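Side-chain contacts in putative capsular polysaccharide biosynthesis protein (Streptococcus pneumoniae serotype 4, PDB 6EWJ), which probably works as a pyridoxal phosphate-dependent sugar aminotransferase of the DegT/DnrJ/EryC1 family in teichoic acid biosynthesis: residues Val394-Ile397 with Ile398-Lys402; Asp293-Asp296 with Ser297-Gly301; Val222-Asp225 with Glu226-Tyr229; Ala67-Leu70 with Ile71-Leu75; Thr241-Ala244 with Leu245-Met248. All blocks are in the same frame, centred on the assembly; numbering follows the deposited sequence.

In the fold
All five contacts are local, made between side chains and backbone groups three to five residues apart in sequence. Contacts 1 and 4 are buried, contacts 2 and 3 partly so, and contact 5 lies at the surface. Contacts 1 and 2 touch, since helix 391-409 packs on the end of helix 268-299 and the salt bridge of Asp395 with Arg294 joins them. Contacts 3 and 4 also meet, Met228 on Val74, on the opposite side of the chain's centre. Chemistry follows place: hydroxyls bonded to their own helix in 1 and 2, aspartate N-caps at the helix starts of 3 and 5, and an ion pair in 4, beside the cofactor-binding residues.

Contact 1 of 5, residues Val394-Ile397 with Ile398-Lys402; sequences VDYI and IETFK
Thr400 reaches back one helical turn to Tyr396 and bonds to its carbonyl oxygen twice. Its hydroxyl donates from OG1 to Tyr396 O at 2.8 Å, while its amide N donates to the same oxygen at 2.9 Å. The two donors come from opposite faces of the carbonyl plane, and the hydroxyl stands 37° out of it, so it adds to the helical bond without displacing it. This is possible because OG1 sits beside its own backbone N (chi1 -55°), where it faces the preceding turn.

The hydroxyl oxygen Thr400 OG1 also lies over the tyrosine ring. Thr400 OG1 is 3.3 Å above the centre of one face of the Tyr396 ring, with Tyr396 CE1 its nearest ring atom at 3.4 Å. The ring therefore covers the threonine hydroxyl, whose proton is already directed to the carbonyl. Tyr396 OH is hydrogen-bonded to Ala343 O, which ties down the far end of the ring.

On another side of the helix, Val394 and Ile398 meet through Val394 CG1 and Ile398 CD1, 4.0 Å apart, while Ile398 N bonds to Val394 O nearly straight (172° at the hydrogen). Ile398 CG1 also rests against Val394 O at 3.3 Å.

Around this turn, Val394, Ile397 and Ile398 pack on Tyr295 of helix 268-299, and the Asp395 carboxylate pairs with Arg294 there. Ile397 and Phe401 turn to Leu383 of strand 380-383, and Phe401 also meets Ile304 of strand 304-306.

Contact 2 of 5, residues Asp293-Asp296 with Ser297-Gly301; sequences DRYD and SGFAG
Asp293 O is gripped twice by Ser297, once by the amide N and once by the hydroxyl OG. Both distances, Ser297 N to Asp293 O and Ser297 OG to Asp293 O, are 2.9 Å. The donors lie on opposite faces of the carbonyl plane, tilted from it by similar amounts. The hydroxyl gets there because chi1 of -38° swings OG next to its own backbone N, facing the previous turn.

Two residues further along, Phe299 N bonds to Tyr295 O at 2.8 Å, and the two aromatic side chains run side by side in the same direction. Their planes are nearly parallel, 17° apart, but the centroids are 5.8 Å from each other and the rings barely overlap. The touch is therefore made by carbon atoms, Phe299 CE2 against Tyr295 CD1 at 3.6 Å, rather than by a full stack. Phe299 CD2 comes to 3.2 Å from Tyr295 O. Tyr295 itself stacks with Tyr321 and gives its OH to Pro384 O.

The last helical bond, Ala300 N to Asp296 O at 3.1 Å, is weak, its angle at the hydrogen only 124°, where helix 268-299 gives way to loop.

Taken together, the serine hydroxyl spends its proton on a carbonyl of its own helix, on an exposed side, while the two rings present a joint apolar surface to Leu383.

Contact 3 of 5, residues Val222-Asp225 with Glu226-Tyr229; sequences VIDD and EEMY
An aspartate N-cap opens helix 225-236: Asp224, the residue just before the helix, accepts from Glu227 N through its side chain. The capping bond, Glu227 N to Asp224 OD1, is 3.1 Å long and nearly straight (170° at the hydrogen), yet it meets the oxygen from above the carboxylate plane, 61° out of it. The Asp224 carboxylate reaches Glu227 N because its CG points opposite the backbone N (chi1 179°). The backbone of the same residue joins in, as Met228 N bonds to Asp224 O at 2.9 Å.

The side chains of Glu227 and Asp224 cross at about a right angle. Glu227 CB packs on Asp224 CG at 3.7 Å, and the extended glutamate chain brings OE1 to 4.0 Å from Asp224 OD2, with the carboxylate planes steeply inclined to each other. The other glutamate oxygen, OE2, forms a salt bridge with Lys163.

Ile223, just before the cap, and Met228 form a hydrophobic staple: Ile223 CG2 touches Met228 CB at 3.8 Å, and the methionine chain, bent at chi2 and chi3, brings CE to 4.1 Å from both CG2 and CD1 of Ile223. Trp164 and Trp217 adjoin this pair.

Two acidic groups thus lie close at a helix start. The helix dipole and the amide bond would probably steady the charge of Asp224, and Lys163 probably offsets that of Glu227.

Contact 4 of 5, residues Ala67-Leu70 with Ile71-Leu75; sequences ALEL and ILRVL
Glu69 and Arg73, one turn apart, form a salt bridge in which a single carboxylate oxygen takes both bonds. Arg73 NH2 is 2.8 Å and Arg73 NE 3.1 Å from Glu69 OE2, so the guanidinium approaches side-on. The oxygen lies at the guanidinium edge, only 5° out of its plane, and is met on its anti side, away from OE1. The carboxylate and guanidinium planes are turned 40° against each other. Both chains run the same way from the helix: Glu69 is extended beyond CG, and Arg73 is extended from CG to NE before the final turn at chi4 (-77°) presents the group's edge.

The second carboxylate oxygen, OE1, is bonded to His99 ND1, so partners on both oxygens fix the carboxylate's rotation. Underneath, Arg73 CG rests 3.4 Å from Glu69 O, which also accepts from Arg73 N at 2.8 Å.

Other sides of the helix are apolar: Leu68 and Ile71 face Val174, while Leu70 and Ile71 meet Phe232.

Here is an i to i+4 ion pair on helix 64-74 of the PLP aminotransferase fold, the helix whose first residues, Ala64 and Thr65, bind pyridoxal phosphate in the cofactor-bound protein, although none is bound here.

Contact 5 of 5, residues Thr241-Ala244 with Leu245-Met248; sequences TKDA and LAKM
A chi1 of 59° puts the CG of Asp243 between its backbone N and carbonyl carbon, which brings the carboxylate to the first turn of the helix. There Ala246 N donates to Asp243 OD1 at 3.0 Å, with 163° at the hydrogen, and meets the oxygen nearly along its C-O axis. The methyl group of the same alanine follows, Ala246 CB lying 3.5 Å from Asp243 OD1. Helical backbone bonding begins at Asp243 itself, with Lys247 N to Asp243 O at 3.1 Å and Met248 N to Ala244 O also at 3.1 Å.

Lys247 also folds against the start of the helix. Its chain is bent at chi3 (-67°), and this lays the aliphatic part against the carbonyls of Lys242 and Asp243. Lys247 CE comes to 3.4 Å from Asp243 O and to 3.5 Å from Lys242 O, while its CG sits 4.1 Å from Lys242 CB. The approaches of CE to oxygen are not hydrogen bonds; a favourable electrostatic part from the nearby ammonium is likely.

Lys242 sends its ammonium group the other way, to weak bonds with the carbonyls of Ser252 and Trp253. Ser252 OG in turn is bonded to Ala246 O, linking the short helix to the residues after it.

The geometry is that of an aspartate N-cap, here starting the short helix 244-248 on the protein surface, with two residues between it and strand 240-241.

Contact 1 of 5, residues Val394-Ile397 with Ile398-Lys402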
loop_
_atom_site.group_PDB
_atom_site.type_symbol
_atom_site.label_atom_id
_atom_site.label_comp_id
_atom_site.label_asym_id
_atom_site.label_seq_id
_atom_site.Cartn_x
_atom_site.Cartn_y
_atom_site.Cartn_z
ATOM N N VAL A 394 -22.425 23.690 -16.188
ATOM C CA VAL A 394 -22.330 22.898 -17.409
ATOM C C VAL A 394 -22.653 23.791 -18.642
ATOM O O VAL A 394 -21.911 23.794 -19.622
ATOM C CB VAL A 394 -23.220 21.626 -17.383
ATOM C CG1 VAL A 394 -23.133 20.876 -18.711
ATOM C CG2 VAL A 394 -22.814 20.664 -16.269
ATOM N N ASP A 395 -23.737 24.556 -18.547
ATOM C CA ASP A 395 -24.136 25.495 -19.616
ATOM C C ASP A 395 -23.040 26.512 -19.884
ATOM O O ASP A 395 -22.718 26.801 -21.038
ATOM C CB ASP A 395 -25.444 26.199 -19.268
ATOM C CG ASP A 395 -26.642 25.257 -19.314
ATOM O OD1 ASP A 395 -26.528 24.104 -19.803
ATOM O OD2 ASP A 395 -27.717 25.672 -18.866
ATOM N N TYR A 396 -22.453 27.020 -18.811
ATOM C CA TYR A 396 -21.317 27.938 -18.913
ATOM C C TYR A 396 -20.096 27.299 -19.593
ATOM O O TYR A 396 -19.493 27.926 -20.462
ATOM C CB TYR A 396 -20.960 28.483 -17.528
ATOM C CG TYR A 396 -19.766 29.397 -17.537
ATOM C CD1 TYR A 396 -19.864 30.701 -18.014
ATOM C CD2 TYR A 396 -18.523 28.952 -17.055
ATOM C CE1 TYR A 396 -18.759 31.552 -18.013
ATOM C CE2 TYR A 396 -17.421 29.782 -17.043
ATOM C CZ TYR A 396 -17.538 31.079 -17.526
ATOM O OH TYR A 396 -16.437 31.891 -17.519
ATOM N N ILE A 397 -19.769 26.058 -19.232
ATOM C CA ILE A 397 -18.634 25.338 -19.852
ATOM C C ILE A 397 -18.902 25.113 -21.356
ATOM O O ILE A 397 -18.028 25.354 -22.185
ATOM C CB ILE A 397 -18.333 23.993 -19.127
ATOM C CG1 ILE A 397 -17.764 24.266 -17.723
ATOM C CG2 ILE A 397 -17.332 23.149 -19.894
ATOM C CD1 ILE A 397 -17.815 23.092 -16.772
ATOM N N ILE A 398 -20.106 24.668 -21.695
ATOM C CA ILE A 398 -20.494 24.486 -23.108
ATOM C C ILE A 398 -20.244 25.765 -23.933
ATOM O O ILE A 398 -19.505 25.772 -24.910
ATOM C CB ILE A 398 -21.978 24.048 -23.217
ATOM C CG1 ILE A 398 -22.146 22.625 -22.708
ATOM C CG2 ILE A 398 -22.492 24.109 -24.674
ATOM C CD1 ILE A 398 -23.584 22.272 -22.402
ATOM N N GLU A 399 -20.867 26.852 -23.502
ATOM C CA GLU A 399 -20.837 28.053 -24.283
ATOM C C GLU A 399 -19.394 28.676 -24.287
ATOM O O GLU A 399 -18.921 29.091 -25.348
ATOM C CB GLU A 399 -22.085 28.933 -24.054
ATOM C CG GLU A 399 -21.939 29.789 -22.867
ATOM C CD GLU A 399 -21.228 31.094 -23.219
ATOM O OE1 GLU A 399 -20.063 31.042 -23.679
ATOM O OE2 GLU A 399 -21.849 32.174 -23.076
ATOM N N THR A 400 -18.673 28.628 -23.150
ATOM C CA THR A 400 -17.269 29.129 -23.060
ATOM C C THR A 400 -16.277 28.317 -23.909
ATOM O O THR A 400 -15.452 28.882 -24.616
ATOM C CB THR A 400 -16.759 29.186 -21.605
ATOM O OG1 THR A 400 -17.641 29.967 -20.791
ATOM C CG2 THR A 400 -15.363 29.804 -21.542
ATOM N N PHE A 401 -16.395 26.996 -23.879
ATOM C CA PHE A 401 -15.507 26.134 -24.644
ATOM C C PHE A 401 -15.686 26.381 -26.166
ATOM O O PHE A 401 -14.693 26.476 -26.909
ATOM C CB PHE A 401 -15.769 24.667 -24.250
ATOM C CG PHE A 401 -14.782 23.664 -24.766
ATOM C CD1 PHE A 401 -13.475 24.004 -25.159
ATOM C CD2 PHE A 401 -15.148 22.338 -24.810
ATOM C CE1 PHE A 401 -12.592 23.030 -25.601
ATOM C CE2 PHE A 401 -14.276 21.363 -25.244
ATOM C CZ PHE A 401 -12.996 21.705 -25.652
ATOM N N LYS A 402 -16.938 26.532 -26.612
ATOM C CA LYS A 402 -17.184 26.898 -28.019
ATOM C C LYS A 402 -16.559 28.241 -28.396
ATOM O O LYS A 402 -15.789 28.309 -29.344
ATOM C CB LYS A 402 -18.671 26.968 -28.331
ATOM C CG LYS A 402 -19.365 25.624 -28.354
ATOM C CD LYS A 402 -20.826 25.864 -28.687
ATOM C CE LYS A 402 -21.753 25.044 -27.856
ATOM N NZ LYS A 402 -23.166 25.229 -28.298
#

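Contact 2 of 5, residues Asp293-Asp296 with Ser297-Gly301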
loop_
_atom_site.group_PDB
_atom_site.type_symbol
_atom_site.label_atom_id
_atom_site.label_comp_id
_atom_site.label_asym_id
_atom_site.label_seq_id
_atom_site.Cartn_x
_atom_site.Cartn_y
_atom_site.Cartn_z
ATOM N N ASP A 293 -25.460 14.041 -21.173
ATOM C CA ASP A 293 -26.470 14.359 -22.186
ATOM C C ASP A 293 -26.530 15.867 -22.457
ATOM O O ASP A 293 -26.735 16.273 -23.593
ATOM C CB ASP A 293 -27.843 13.798 -21.795
ATOM C CG ASP A 293 -27.866 12.275 -21.769
ATOM O OD1 ASP A 293 -27.008 11.617 -22.408
ATOM O OD2 ASP A 293 -28.767 11.730 -21.108
ATOM N N ARG A 294 -26.398 16.685 -21.402
ATOM C CA ARG A 294 -26.456 18.153 -21.552
ATOM C C ARG A 294 -25.237 18.648 -22.354
ATOM O O ARG A 294 -25.375 19.423 -23.317
ATOM C CB ARG A 294 -26.583 18.830 -20.177
ATOM C CG ARG A 294 -26.661 20.345 -20.207
ATOM C CD ARG A 294 -26.771 20.926 -18.818
ATOM N NE ARG A 294 -28.137 20.791 -18.358
ATOM C CZ ARG A 294 -29.122 21.672 -18.552
ATOM N NH1 ARG A 294 -28.923 22.841 -19.162
ATOM N NH2 ARG A 294 -30.319 21.383 -18.104
ATOM N N TYR A 295 -24.054 18.138 -22.005
ATOM C CA TYR A 295 -22.850 18.437 -22.797
ATOM C C TYR A 295 -23.014 17.994 -24.270
ATOM O O TYR A 295 -22.743 18.758 -25.206
ATOM C CB TYR A 295 -21.615 17.711 -22.210
ATOM C CG TYR A 295 -20.810 18.345 -21.080
ATOM C CD1 TYR A 295 -20.511 19.699 -21.064
ATOM C CD2 TYR A 295 -20.239 17.533 -20.088
ATOM C CE1 TYR A 295 -19.710 20.250 -20.053
ATOM C CE2 TYR A 295 -19.432 18.065 -19.074
ATOM C CZ TYR A 295 -19.172 19.426 -19.053
ATOM O OH TYR A 295 -18.349 19.954 -18.096
ATOM N N ASP A 296 -23.411 16.735 -24.446
ATOM C CA ASP A 296 -23.616 16.168 -25.775
ATOM C C ASP A 296 -24.553 17.034 -26.619
ATOM O O ASP A 296 -24.202 17.349 -27.758
ATOM C CB ASP A 296 -24.154 14.748 -25.720
ATOM C CG ASP A 296 -23.119 13.726 -25.265
ATOM O OD1 ASP A 296 -21.876 14.019 -25.155
ATOM O OD2 ASP A 296 -23.571 12.594 -24.990
ATOM N N SER A 297 -25.703 17.443 -26.093
ATOM C CA SER A 297 -26.609 18.309 -26.908
ATOM C C SER A 297 -25.973 19.674 -27.149
ATOM O O SER A 297 -26.035 20.198 -28.233
ATOM C CB SER A 297 -28.001 18.495 -26.299
ATOM O OG SER A 297 -28.491 17.306 -25.676
ATOM N N GLY A 298 -25.289 20.206 -26.134
ATOM C CA GLY A 298 -24.546 21.468 -26.262
ATOM C C GLY A 298 -23.462 21.515 -27.344
ATOM O O GLY A 298 -23.356 22.507 -28.066
ATOM N N PHE A 299 -22.704 20.430 -27.481
ATOM C CA PHE A 299 -21.609 20.338 -28.441
ATOM C C PHE A 299 -22.013 19.827 -29.832
ATOM O O PHE A 299 -21.199 19.861 -30.731
ATOM C CB PHE A 299 -20.453 19.507 -27.865
ATOM C CG PHE A 299 -19.827 20.128 -26.636
ATOM C CD1 PHE A 299 -19.450 21.479 -26.639
ATOM C CD2 PHE A 299 -19.618 19.384 -25.484
ATOM C CE1 PHE A 299 -18.886 22.056 -25.514
ATOM C CE2 PHE A 299 -19.069 19.971 -24.347
ATOM C CZ PHE A 299 -18.710 21.296 -24.361
ATOM N N ALA A 300 -23.249 19.352 -29.980
ATOM C CA ALA A 300 -23.773 18.848 -31.267
ATOM C C ALA A 300 -23.557 19.852 -32.380
ATOM O O ALA A 300 -23.823 21.052 -32.201
ATOM C CB ALA A 300 -25.232 18.522 -31.139
ATOM N N GLY A 301 -23.010 19.380 -33.514
ATOM C CA GLY A 301 -22.747 20.245 -34.672
ATOM C C GLY A 301 -21.545 21.180 -34.545
ATOM O O GLY A 301 -21.238 21.890 -35.488
#

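Contact 3 of 5, residues Val222-Asp225 with Glu226-Tyr229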
loop_
_atom_site.group_PDB
_atom_site.type_symbol
_atom_site.label_atom_id
_atom_site.label_comp_id
_atom_site.label_asym_id
_atom_site.label_seq_id
_atom_site.Cartn_x
_atom_site.Cartn_y
_atom_site.Cartn_z
ATOM N N VAL A 222 -12.411 -23.104 -14.265
ATOM C CA VAL A 222 -11.031 -23.455 -13.932
ATOM C C VAL A 222 -10.522 -22.691 -12.711
ATOM O O VAL A 222 -9.444 -22.972 -12.221
ATOM C CB VAL A 222 -9.989 -23.285 -15.132
ATOM C CG1 VAL A 222 -10.487 -23.740 -16.515
ATOM C CG2 VAL A 222 -9.414 -21.873 -15.251
ATOM N N ILE A 223 -11.279 -21.720 -12.206
ATOM C CA ILE A 223 -10.904 -21.030 -10.982
ATOM C C ILE A 223 -11.793 -21.455 -9.791
ATOM O O ILE A 223 -13.008 -21.267 -9.810
ATOM C CB ILE A 223 -11.010 -19.526 -11.148
ATOM C CG1 ILE A 223 -9.982 -19.073 -12.207
ATOM C CG2 ILE A 223 -10.787 -18.785 -9.837
ATOM C CD1 ILE A 223 -10.136 -17.628 -12.605
ATOM N N ASP A 224 -11.139 -21.955 -8.748
ATOM C CA ASP A 224 -11.745 -22.093 -7.417
ATOM C C ASP A 224 -11.728 -20.707 -6.786
ATOM O O ASP A 224 -10.644 -20.174 -6.463
ATOM C CB ASP A 224 -10.943 -23.107 -6.597
ATOM C CG ASP A 224 -11.472 -23.299 -5.185
ATOM O OD1 ASP A 224 -12.012 -22.357 -4.566
ATOM O OD2 ASP A 224 -11.363 -24.440 -4.705
ATOM N N ASP A 225 -12.922 -20.119 -6.619
ATOM C CA ASP A 225 -13.024 -18.701 -6.188
ATOM C C ASP A 225 -12.486 -18.441 -4.770
ATOM O O ASP A 225 -11.873 -17.400 -4.523
ATOM C CB ASP A 225 -14.465 -18.203 -6.277
ATOM C CG ASP A 225 -15.008 -18.248 -7.690
ATOM O OD1 ASP A 225 -14.275 -17.821 -8.620
ATOM O OD2 ASP A 225 -16.154 -18.704 -7.866
ATOM N N GLU A 226 -12.698 -19.383 -3.851
ATOM C CA GLU A 226 -12.165 -19.233 -2.476
ATOM C C GLU A 226 -10.651 -19.328 -2.458
ATOM O O GLU A 226 -9.991 -18.560 -1.728
ATOM C CB GLU A 226 -12.773 -20.254 -1.505
ATOM C CG GLU A 226 -14.218 -19.996 -1.121
ATOM C CD GLU A 226 -14.453 -18.661 -0.426
ATOM O OE1 GLU A 226 -13.586 -18.149 0.304
ATOM O OE2 GLU A 226 -15.543 -18.090 -0.613
ATOM N N GLU A 227 -10.099 -20.267 -3.237
ATOM C CA GLU A 227 -8.630 -20.440 -3.343
ATOM C C GLU A 227 -8.002 -19.169 -3.945
ATOM O O GLU A 227 -6.972 -18.684 -3.466
ATOM C CB GLU A 227 -8.290 -21.687 -4.181
ATOM C CG GLU A 227 -6.810 -21.956 -4.460
ATOM C CD GLU A 227 -6.591 -23.133 -5.413
ATOM O OE1 GLU A 227 -7.515 -23.966 -5.609
ATOM O OE2 GLU A 227 -5.481 -23.252 -5.990
ATOM N N MET A 228 -8.629 -18.639 -4.996
ATOM C CA MET A 228 -8.112 -17.444 -5.685
ATOM C C MET A 228 -8.174 -16.241 -4.754
ATOM O O MET A 228 -7.251 -15.452 -4.676
ATOM C CB MET A 228 -8.923 -17.160 -6.956
ATOM C CG MET A 228 -8.487 -15.942 -7.734
ATOM S SD MET A 228 -6.814 -16.042 -8.453
ATOM C CE MET A 228 -7.102 -17.044 -9.896
ATOM N N TYR A 229 -9.290 -16.126 -4.045
ATOM C CA TYR A 229 -9.487 -15.059 -3.065
ATOM C C TYR A 229 -8.407 -15.151 -2.023
ATOM O O TYR A 229 -7.772 -14.158 -1.720
ATOM C CB TYR A 229 -10.852 -15.171 -2.379
ATOM C CG TYR A 229 -11.131 -14.118 -1.312
ATOM C CD1 TYR A 229 -11.546 -12.827 -1.656
ATOM C CD2 TYR A 229 -10.975 -14.407 0.030
ATOM C CE1 TYR A 229 -11.820 -11.876 -0.700
ATOM C CE2 TYR A 229 -11.234 -13.445 1.009
ATOM C CZ TYR A 229 -11.664 -12.196 0.636
ATOM O OH TYR A 229 -11.902 -11.224 1.579
#

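Contact 4 of 5, residues Ala67-Leu70 with Ile71-Leu75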
loop_
_atom_site.group_PDB
_atom_site.type_symbol
_atom_site.label_atom_id
_atom_site.label_comp_id
_atom_site.label_asym_id
_atom_site.label_seq_id
_atom_site.Cartn_x
_atom_site.Cartn_y
_atom_site.Cartn_z
ATOM N N ALA A 67 -4.113 -3.527 -7.032
ATOM C CA ALA A 67 -4.924 -4.602 -7.558
ATOM C C ALA A 67 -4.373 -5.152 -8.846
ATOM O O ALA A 67 -4.248 -6.368 -9.022
ATOM C CB ALA A 67 -6.371 -4.137 -7.762
ATOM N N LEU A 68 -4.038 -4.251 -9.782
ATOM C CA LEU A 68 -3.486 -4.681 -11.070
ATOM C C LEU A 68 -2.141 -5.403 -10.878
ATOM O O LEU A 68 -1.909 -6.497 -11.417
ATOM C CB LEU A 68 -3.331 -3.490 -12.012
ATOM C CG LEU A 68 -3.200 -3.713 -13.516
ATOM C CD1 LEU A 68 -4.294 -4.603 -14.110
ATOM C CD2 LEU A 68 -3.150 -2.352 -14.231
ATOM N N GLU A 69 -1.258 -4.840 -10.075
ATOM C CA GLU A 69 -0.033 -5.575 -9.725
ATOM C C GLU A 69 -0.307 -6.964 -9.174
ATOM O O GLU A 69 0.393 -7.940 -9.548
ATOM C CB GLU A 69 0.898 -4.779 -8.762
ATOM C CG GLU A 69 2.288 -5.373 -8.696
ATOM C CD GLU A 69 3.371 -4.435 -8.121
ATOM O OE1 GLU A 69 3.233 -3.189 -8.194
ATOM O OE2 GLU A 69 4.407 -4.936 -7.626
ATOM N N LEU A 70 -1.217 -7.065 -8.196
ATOM C CA LEU A 70 -1.468 -8.379 -7.574
ATOM C C LEU A 70 -2.015 -9.390 -8.551
ATOM O O LEU A 70 -1.657 -10.556 -8.486
ATOM C CB LEU A 70 -2.334 -8.289 -6.328
ATOM C CG LEU A 70 -1.643 -7.658 -5.093
ATOM C CD1 LEU A 70 -2.484 -7.952 -3.865
ATOM C CD2 LEU A 70 -0.201 -8.103 -4.878
ATOM N N ILE A 71 -2.860 -8.943 -9.470
ATOM C CA ILE A 71 -3.340 -9.827 -10.535
ATOM C C ILE A 71 -2.139 -10.427 -11.299
ATOM O O ILE A 71 -2.042 -11.641 -11.493
ATOM C CB ILE A 71 -4.304 -9.082 -11.495
ATOM C CG1 ILE A 71 -5.600 -8.725 -10.749
ATOM C CG2 ILE A 71 -4.596 -9.935 -12.726
ATOM C CD1 ILE A 71 -6.503 -7.746 -11.464
ATOM N N LEU A 72 -1.222 -9.539 -11.707
ATOM C CA LEU A 72 -0.025 -9.995 -12.359
ATOM C C LEU A 72 0.778 -10.934 -11.503
ATOM O O LEU A 72 1.304 -11.919 -12.009
ATOM C CB LEU A 72 0.839 -8.817 -12.813
ATOM C CG LEU A 72 0.251 -7.861 -13.835
ATOM C CD1 LEU A 72 1.338 -6.857 -14.216
ATOM C CD2 LEU A 72 -0.282 -8.582 -15.058
ATOM N N ARG A 73 0.906 -10.637 -10.202
ATOM C CA ARG A 73 1.670 -11.530 -9.329
ATOM C C ARG A 73 0.962 -12.876 -9.084
ATOM O O ARG A 73 1.618 -13.910 -8.986
ATOM C CB ARG A 73 2.048 -10.857 -8.012
ATOM C CG ARG A 73 2.988 -9.689 -8.204
ATOM C CD ARG A 73 3.403 -9.060 -6.894
ATOM N NE ARG A 73 4.336 -7.970 -7.139
ATOM C CZ ARG A 73 5.624 -8.078 -7.432
ATOM N NH1 ARG A 73 6.257 -9.247 -7.484
ATOM N NH2 ARG A 73 6.322 -6.966 -7.656
ATOM N N VAL A 74 -0.369 -12.876 -9.065
ATOM C CA VAL A 74 -1.140 -14.140 -8.905
ATOM C C VAL A 74 -0.930 -15.000 -10.179
ATOM O O VAL A 74 -0.638 -16.203 -10.107
ATOM C CB VAL A 74 -2.618 -13.859 -8.646
ATOM C CG1 VAL A 74 -3.477 -15.092 -8.900
ATOM C CG2 VAL A 74 -2.808 -13.309 -7.226
ATOM N N LEU A 75 -0.983 -14.343 -11.335
ATOM C CA LEU A 75 -0.640 -15.009 -12.601
ATOM C C LEU A 75 0.843 -15.427 -12.765
ATOM O O LEU A 75 1.177 -16.137 -13.721
ATOM C CB LEU A 75 -1.064 -14.114 -13.767
ATOM C CG LEU A 75 -2.565 -13.883 -13.900
ATOM C CD1 LEU A 75 -2.823 -12.865 -14.977
ATOM C CD2 LEU A 75 -3.317 -15.190 -14.172
#

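Contact 5 of 5, residues Thr241-Ala244 with Leu245-Met248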
loop_
_atom_site.group_PDB
_atom_site.type_symbol
_atom_site.label_atom_id
_atom_site.label_comp_id
_atom_site.label_asym_id
_atom_site.label_seq_id
_atom_site.Cartn_x
_atom_site.Cartn_y
_atom_site.Cartn_z
ATOM N N THR A 241 -0.317 -16.573 6.600
ATOM C CA THR A 241 -1.427 -17.578 6.617
ATOM C C THR A 241 -1.553 -18.181 8.004
ATOM O O THR A 241 -0.571 -18.191 8.762
ATOM C CB THR A 241 -1.168 -18.767 5.640
ATOM O OG1 THR A 241 -0.017 -19.510 6.077
ATOM C CG2 THR A 241 -0.908 -18.278 4.222
ATOM N N LYS A 242 -2.756 -18.680 8.316
ATOM C CA LYS A 242 -3.006 -19.468 9.512
ATOM C C LYS A 242 -3.736 -20.742 9.116
ATOM O O LYS A 242 -4.637 -20.710 8.266
ATOM C CB LYS A 242 -3.848 -18.698 10.522
ATOM C CG LYS A 242 -3.250 -17.381 11.022
ATOM C CD LYS A 242 -3.762 -17.057 12.423
ATOM C CE LYS A 242 -3.621 -15.548 12.709
ATOM N NZ LYS A 242 -2.351 -15.195 13.331
ATOM N N ASP A 243 -3.361 -21.852 9.725
ATOM C CA ASP A 243 -4.007 -23.140 9.431
ATOM C C ASP A 243 -5.278 -23.344 10.290
ATOM O O ASP A 243 -5.608 -22.496 11.130
ATOM C CB ASP A 243 -3.010 -24.320 9.444
ATOM C CG ASP A 243 -2.288 -24.515 10.759
ATOM O OD1 ASP A 243 -2.822 -24.178 11.845
ATOM O OD2 ASP A 243 -1.135 -25.013 10.699
ATOM N N ALA A 244 -6.026 -24.390 9.973
ATOM C CA ALA A 244 -7.321 -24.635 10.613
ATOM C C ALA A 244 -7.169 -24.745 12.143
ATOM O O ALA A 244 -7.913 -24.131 12.887
ATOM C CB ALA A 244 -7.975 -25.902 10.065
ATOM N N LEU A 245 -6.178 -25.504 12.568
ATOM C CA LEU A 245 -5.872 -25.683 13.991
ATOM C C LEU A 245 -5.592 -24.347 14.691
ATOM O O LEU A 245 -6.213 -24.067 15.708
ATOM C CB LEU A 245 -4.695 -26.627 14.164
ATOM C CG LEU A 245 -4.320 -27.033 15.585
ATOM C CD1 LEU A 245 -5.435 -27.867 16.211
ATOM C CD2 LEU A 245 -3.018 -27.803 15.521
ATOM N N ALA A 246 -4.736 -23.498 14.105
ATOM C CA ALA A 246 -4.470 -22.182 14.684
ATOM C C ALA A 246 -5.716 -21.280 14.826
ATOM O O ALA A 246 -5.898 -20.611 15.841
ATOM C CB ALA A 246 -3.368 -21.476 13.932
ATOM N N LYS A 247 -6.608 -21.316 13.851
ATOM C CA LYS A 247 -7.829 -20.498 13.929
ATOM C C LYS A 247 -8.848 -20.991 14.944
ATOM O O LYS A 247 -9.601 -20.197 15.501
ATOM C CB LYS A 247 -8.511 -20.363 12.527
ATOM C CG LYS A 247 -7.760 -19.448 11.598
ATOM C CD LYS A 247 -8.179 -19.465 10.134
ATOM C CE LYS A 247 -7.903 -20.776 9.391
ATOM N NZ LYS A 247 -8.537 -20.801 8.013
ATOM N N MET A 248 -8.898 -22.286 15.185
ATOM C CA MET A 248 -9.909 -22.833 16.085
ATOM C C MET A 248 -9.543 -22.634 17.563
ATOM O O MET A 248 -10.408 -22.662 18.438
ATOM C CB MET A 248 -10.085 -24.308 15.803
ATOM C CG MET A 248 -11.245 -24.959 16.559
ATOM S SD MET A 248 -11.482 -26.674 16.013
ATOM C CE MET A 248 -12.338 -26.333 14.477
#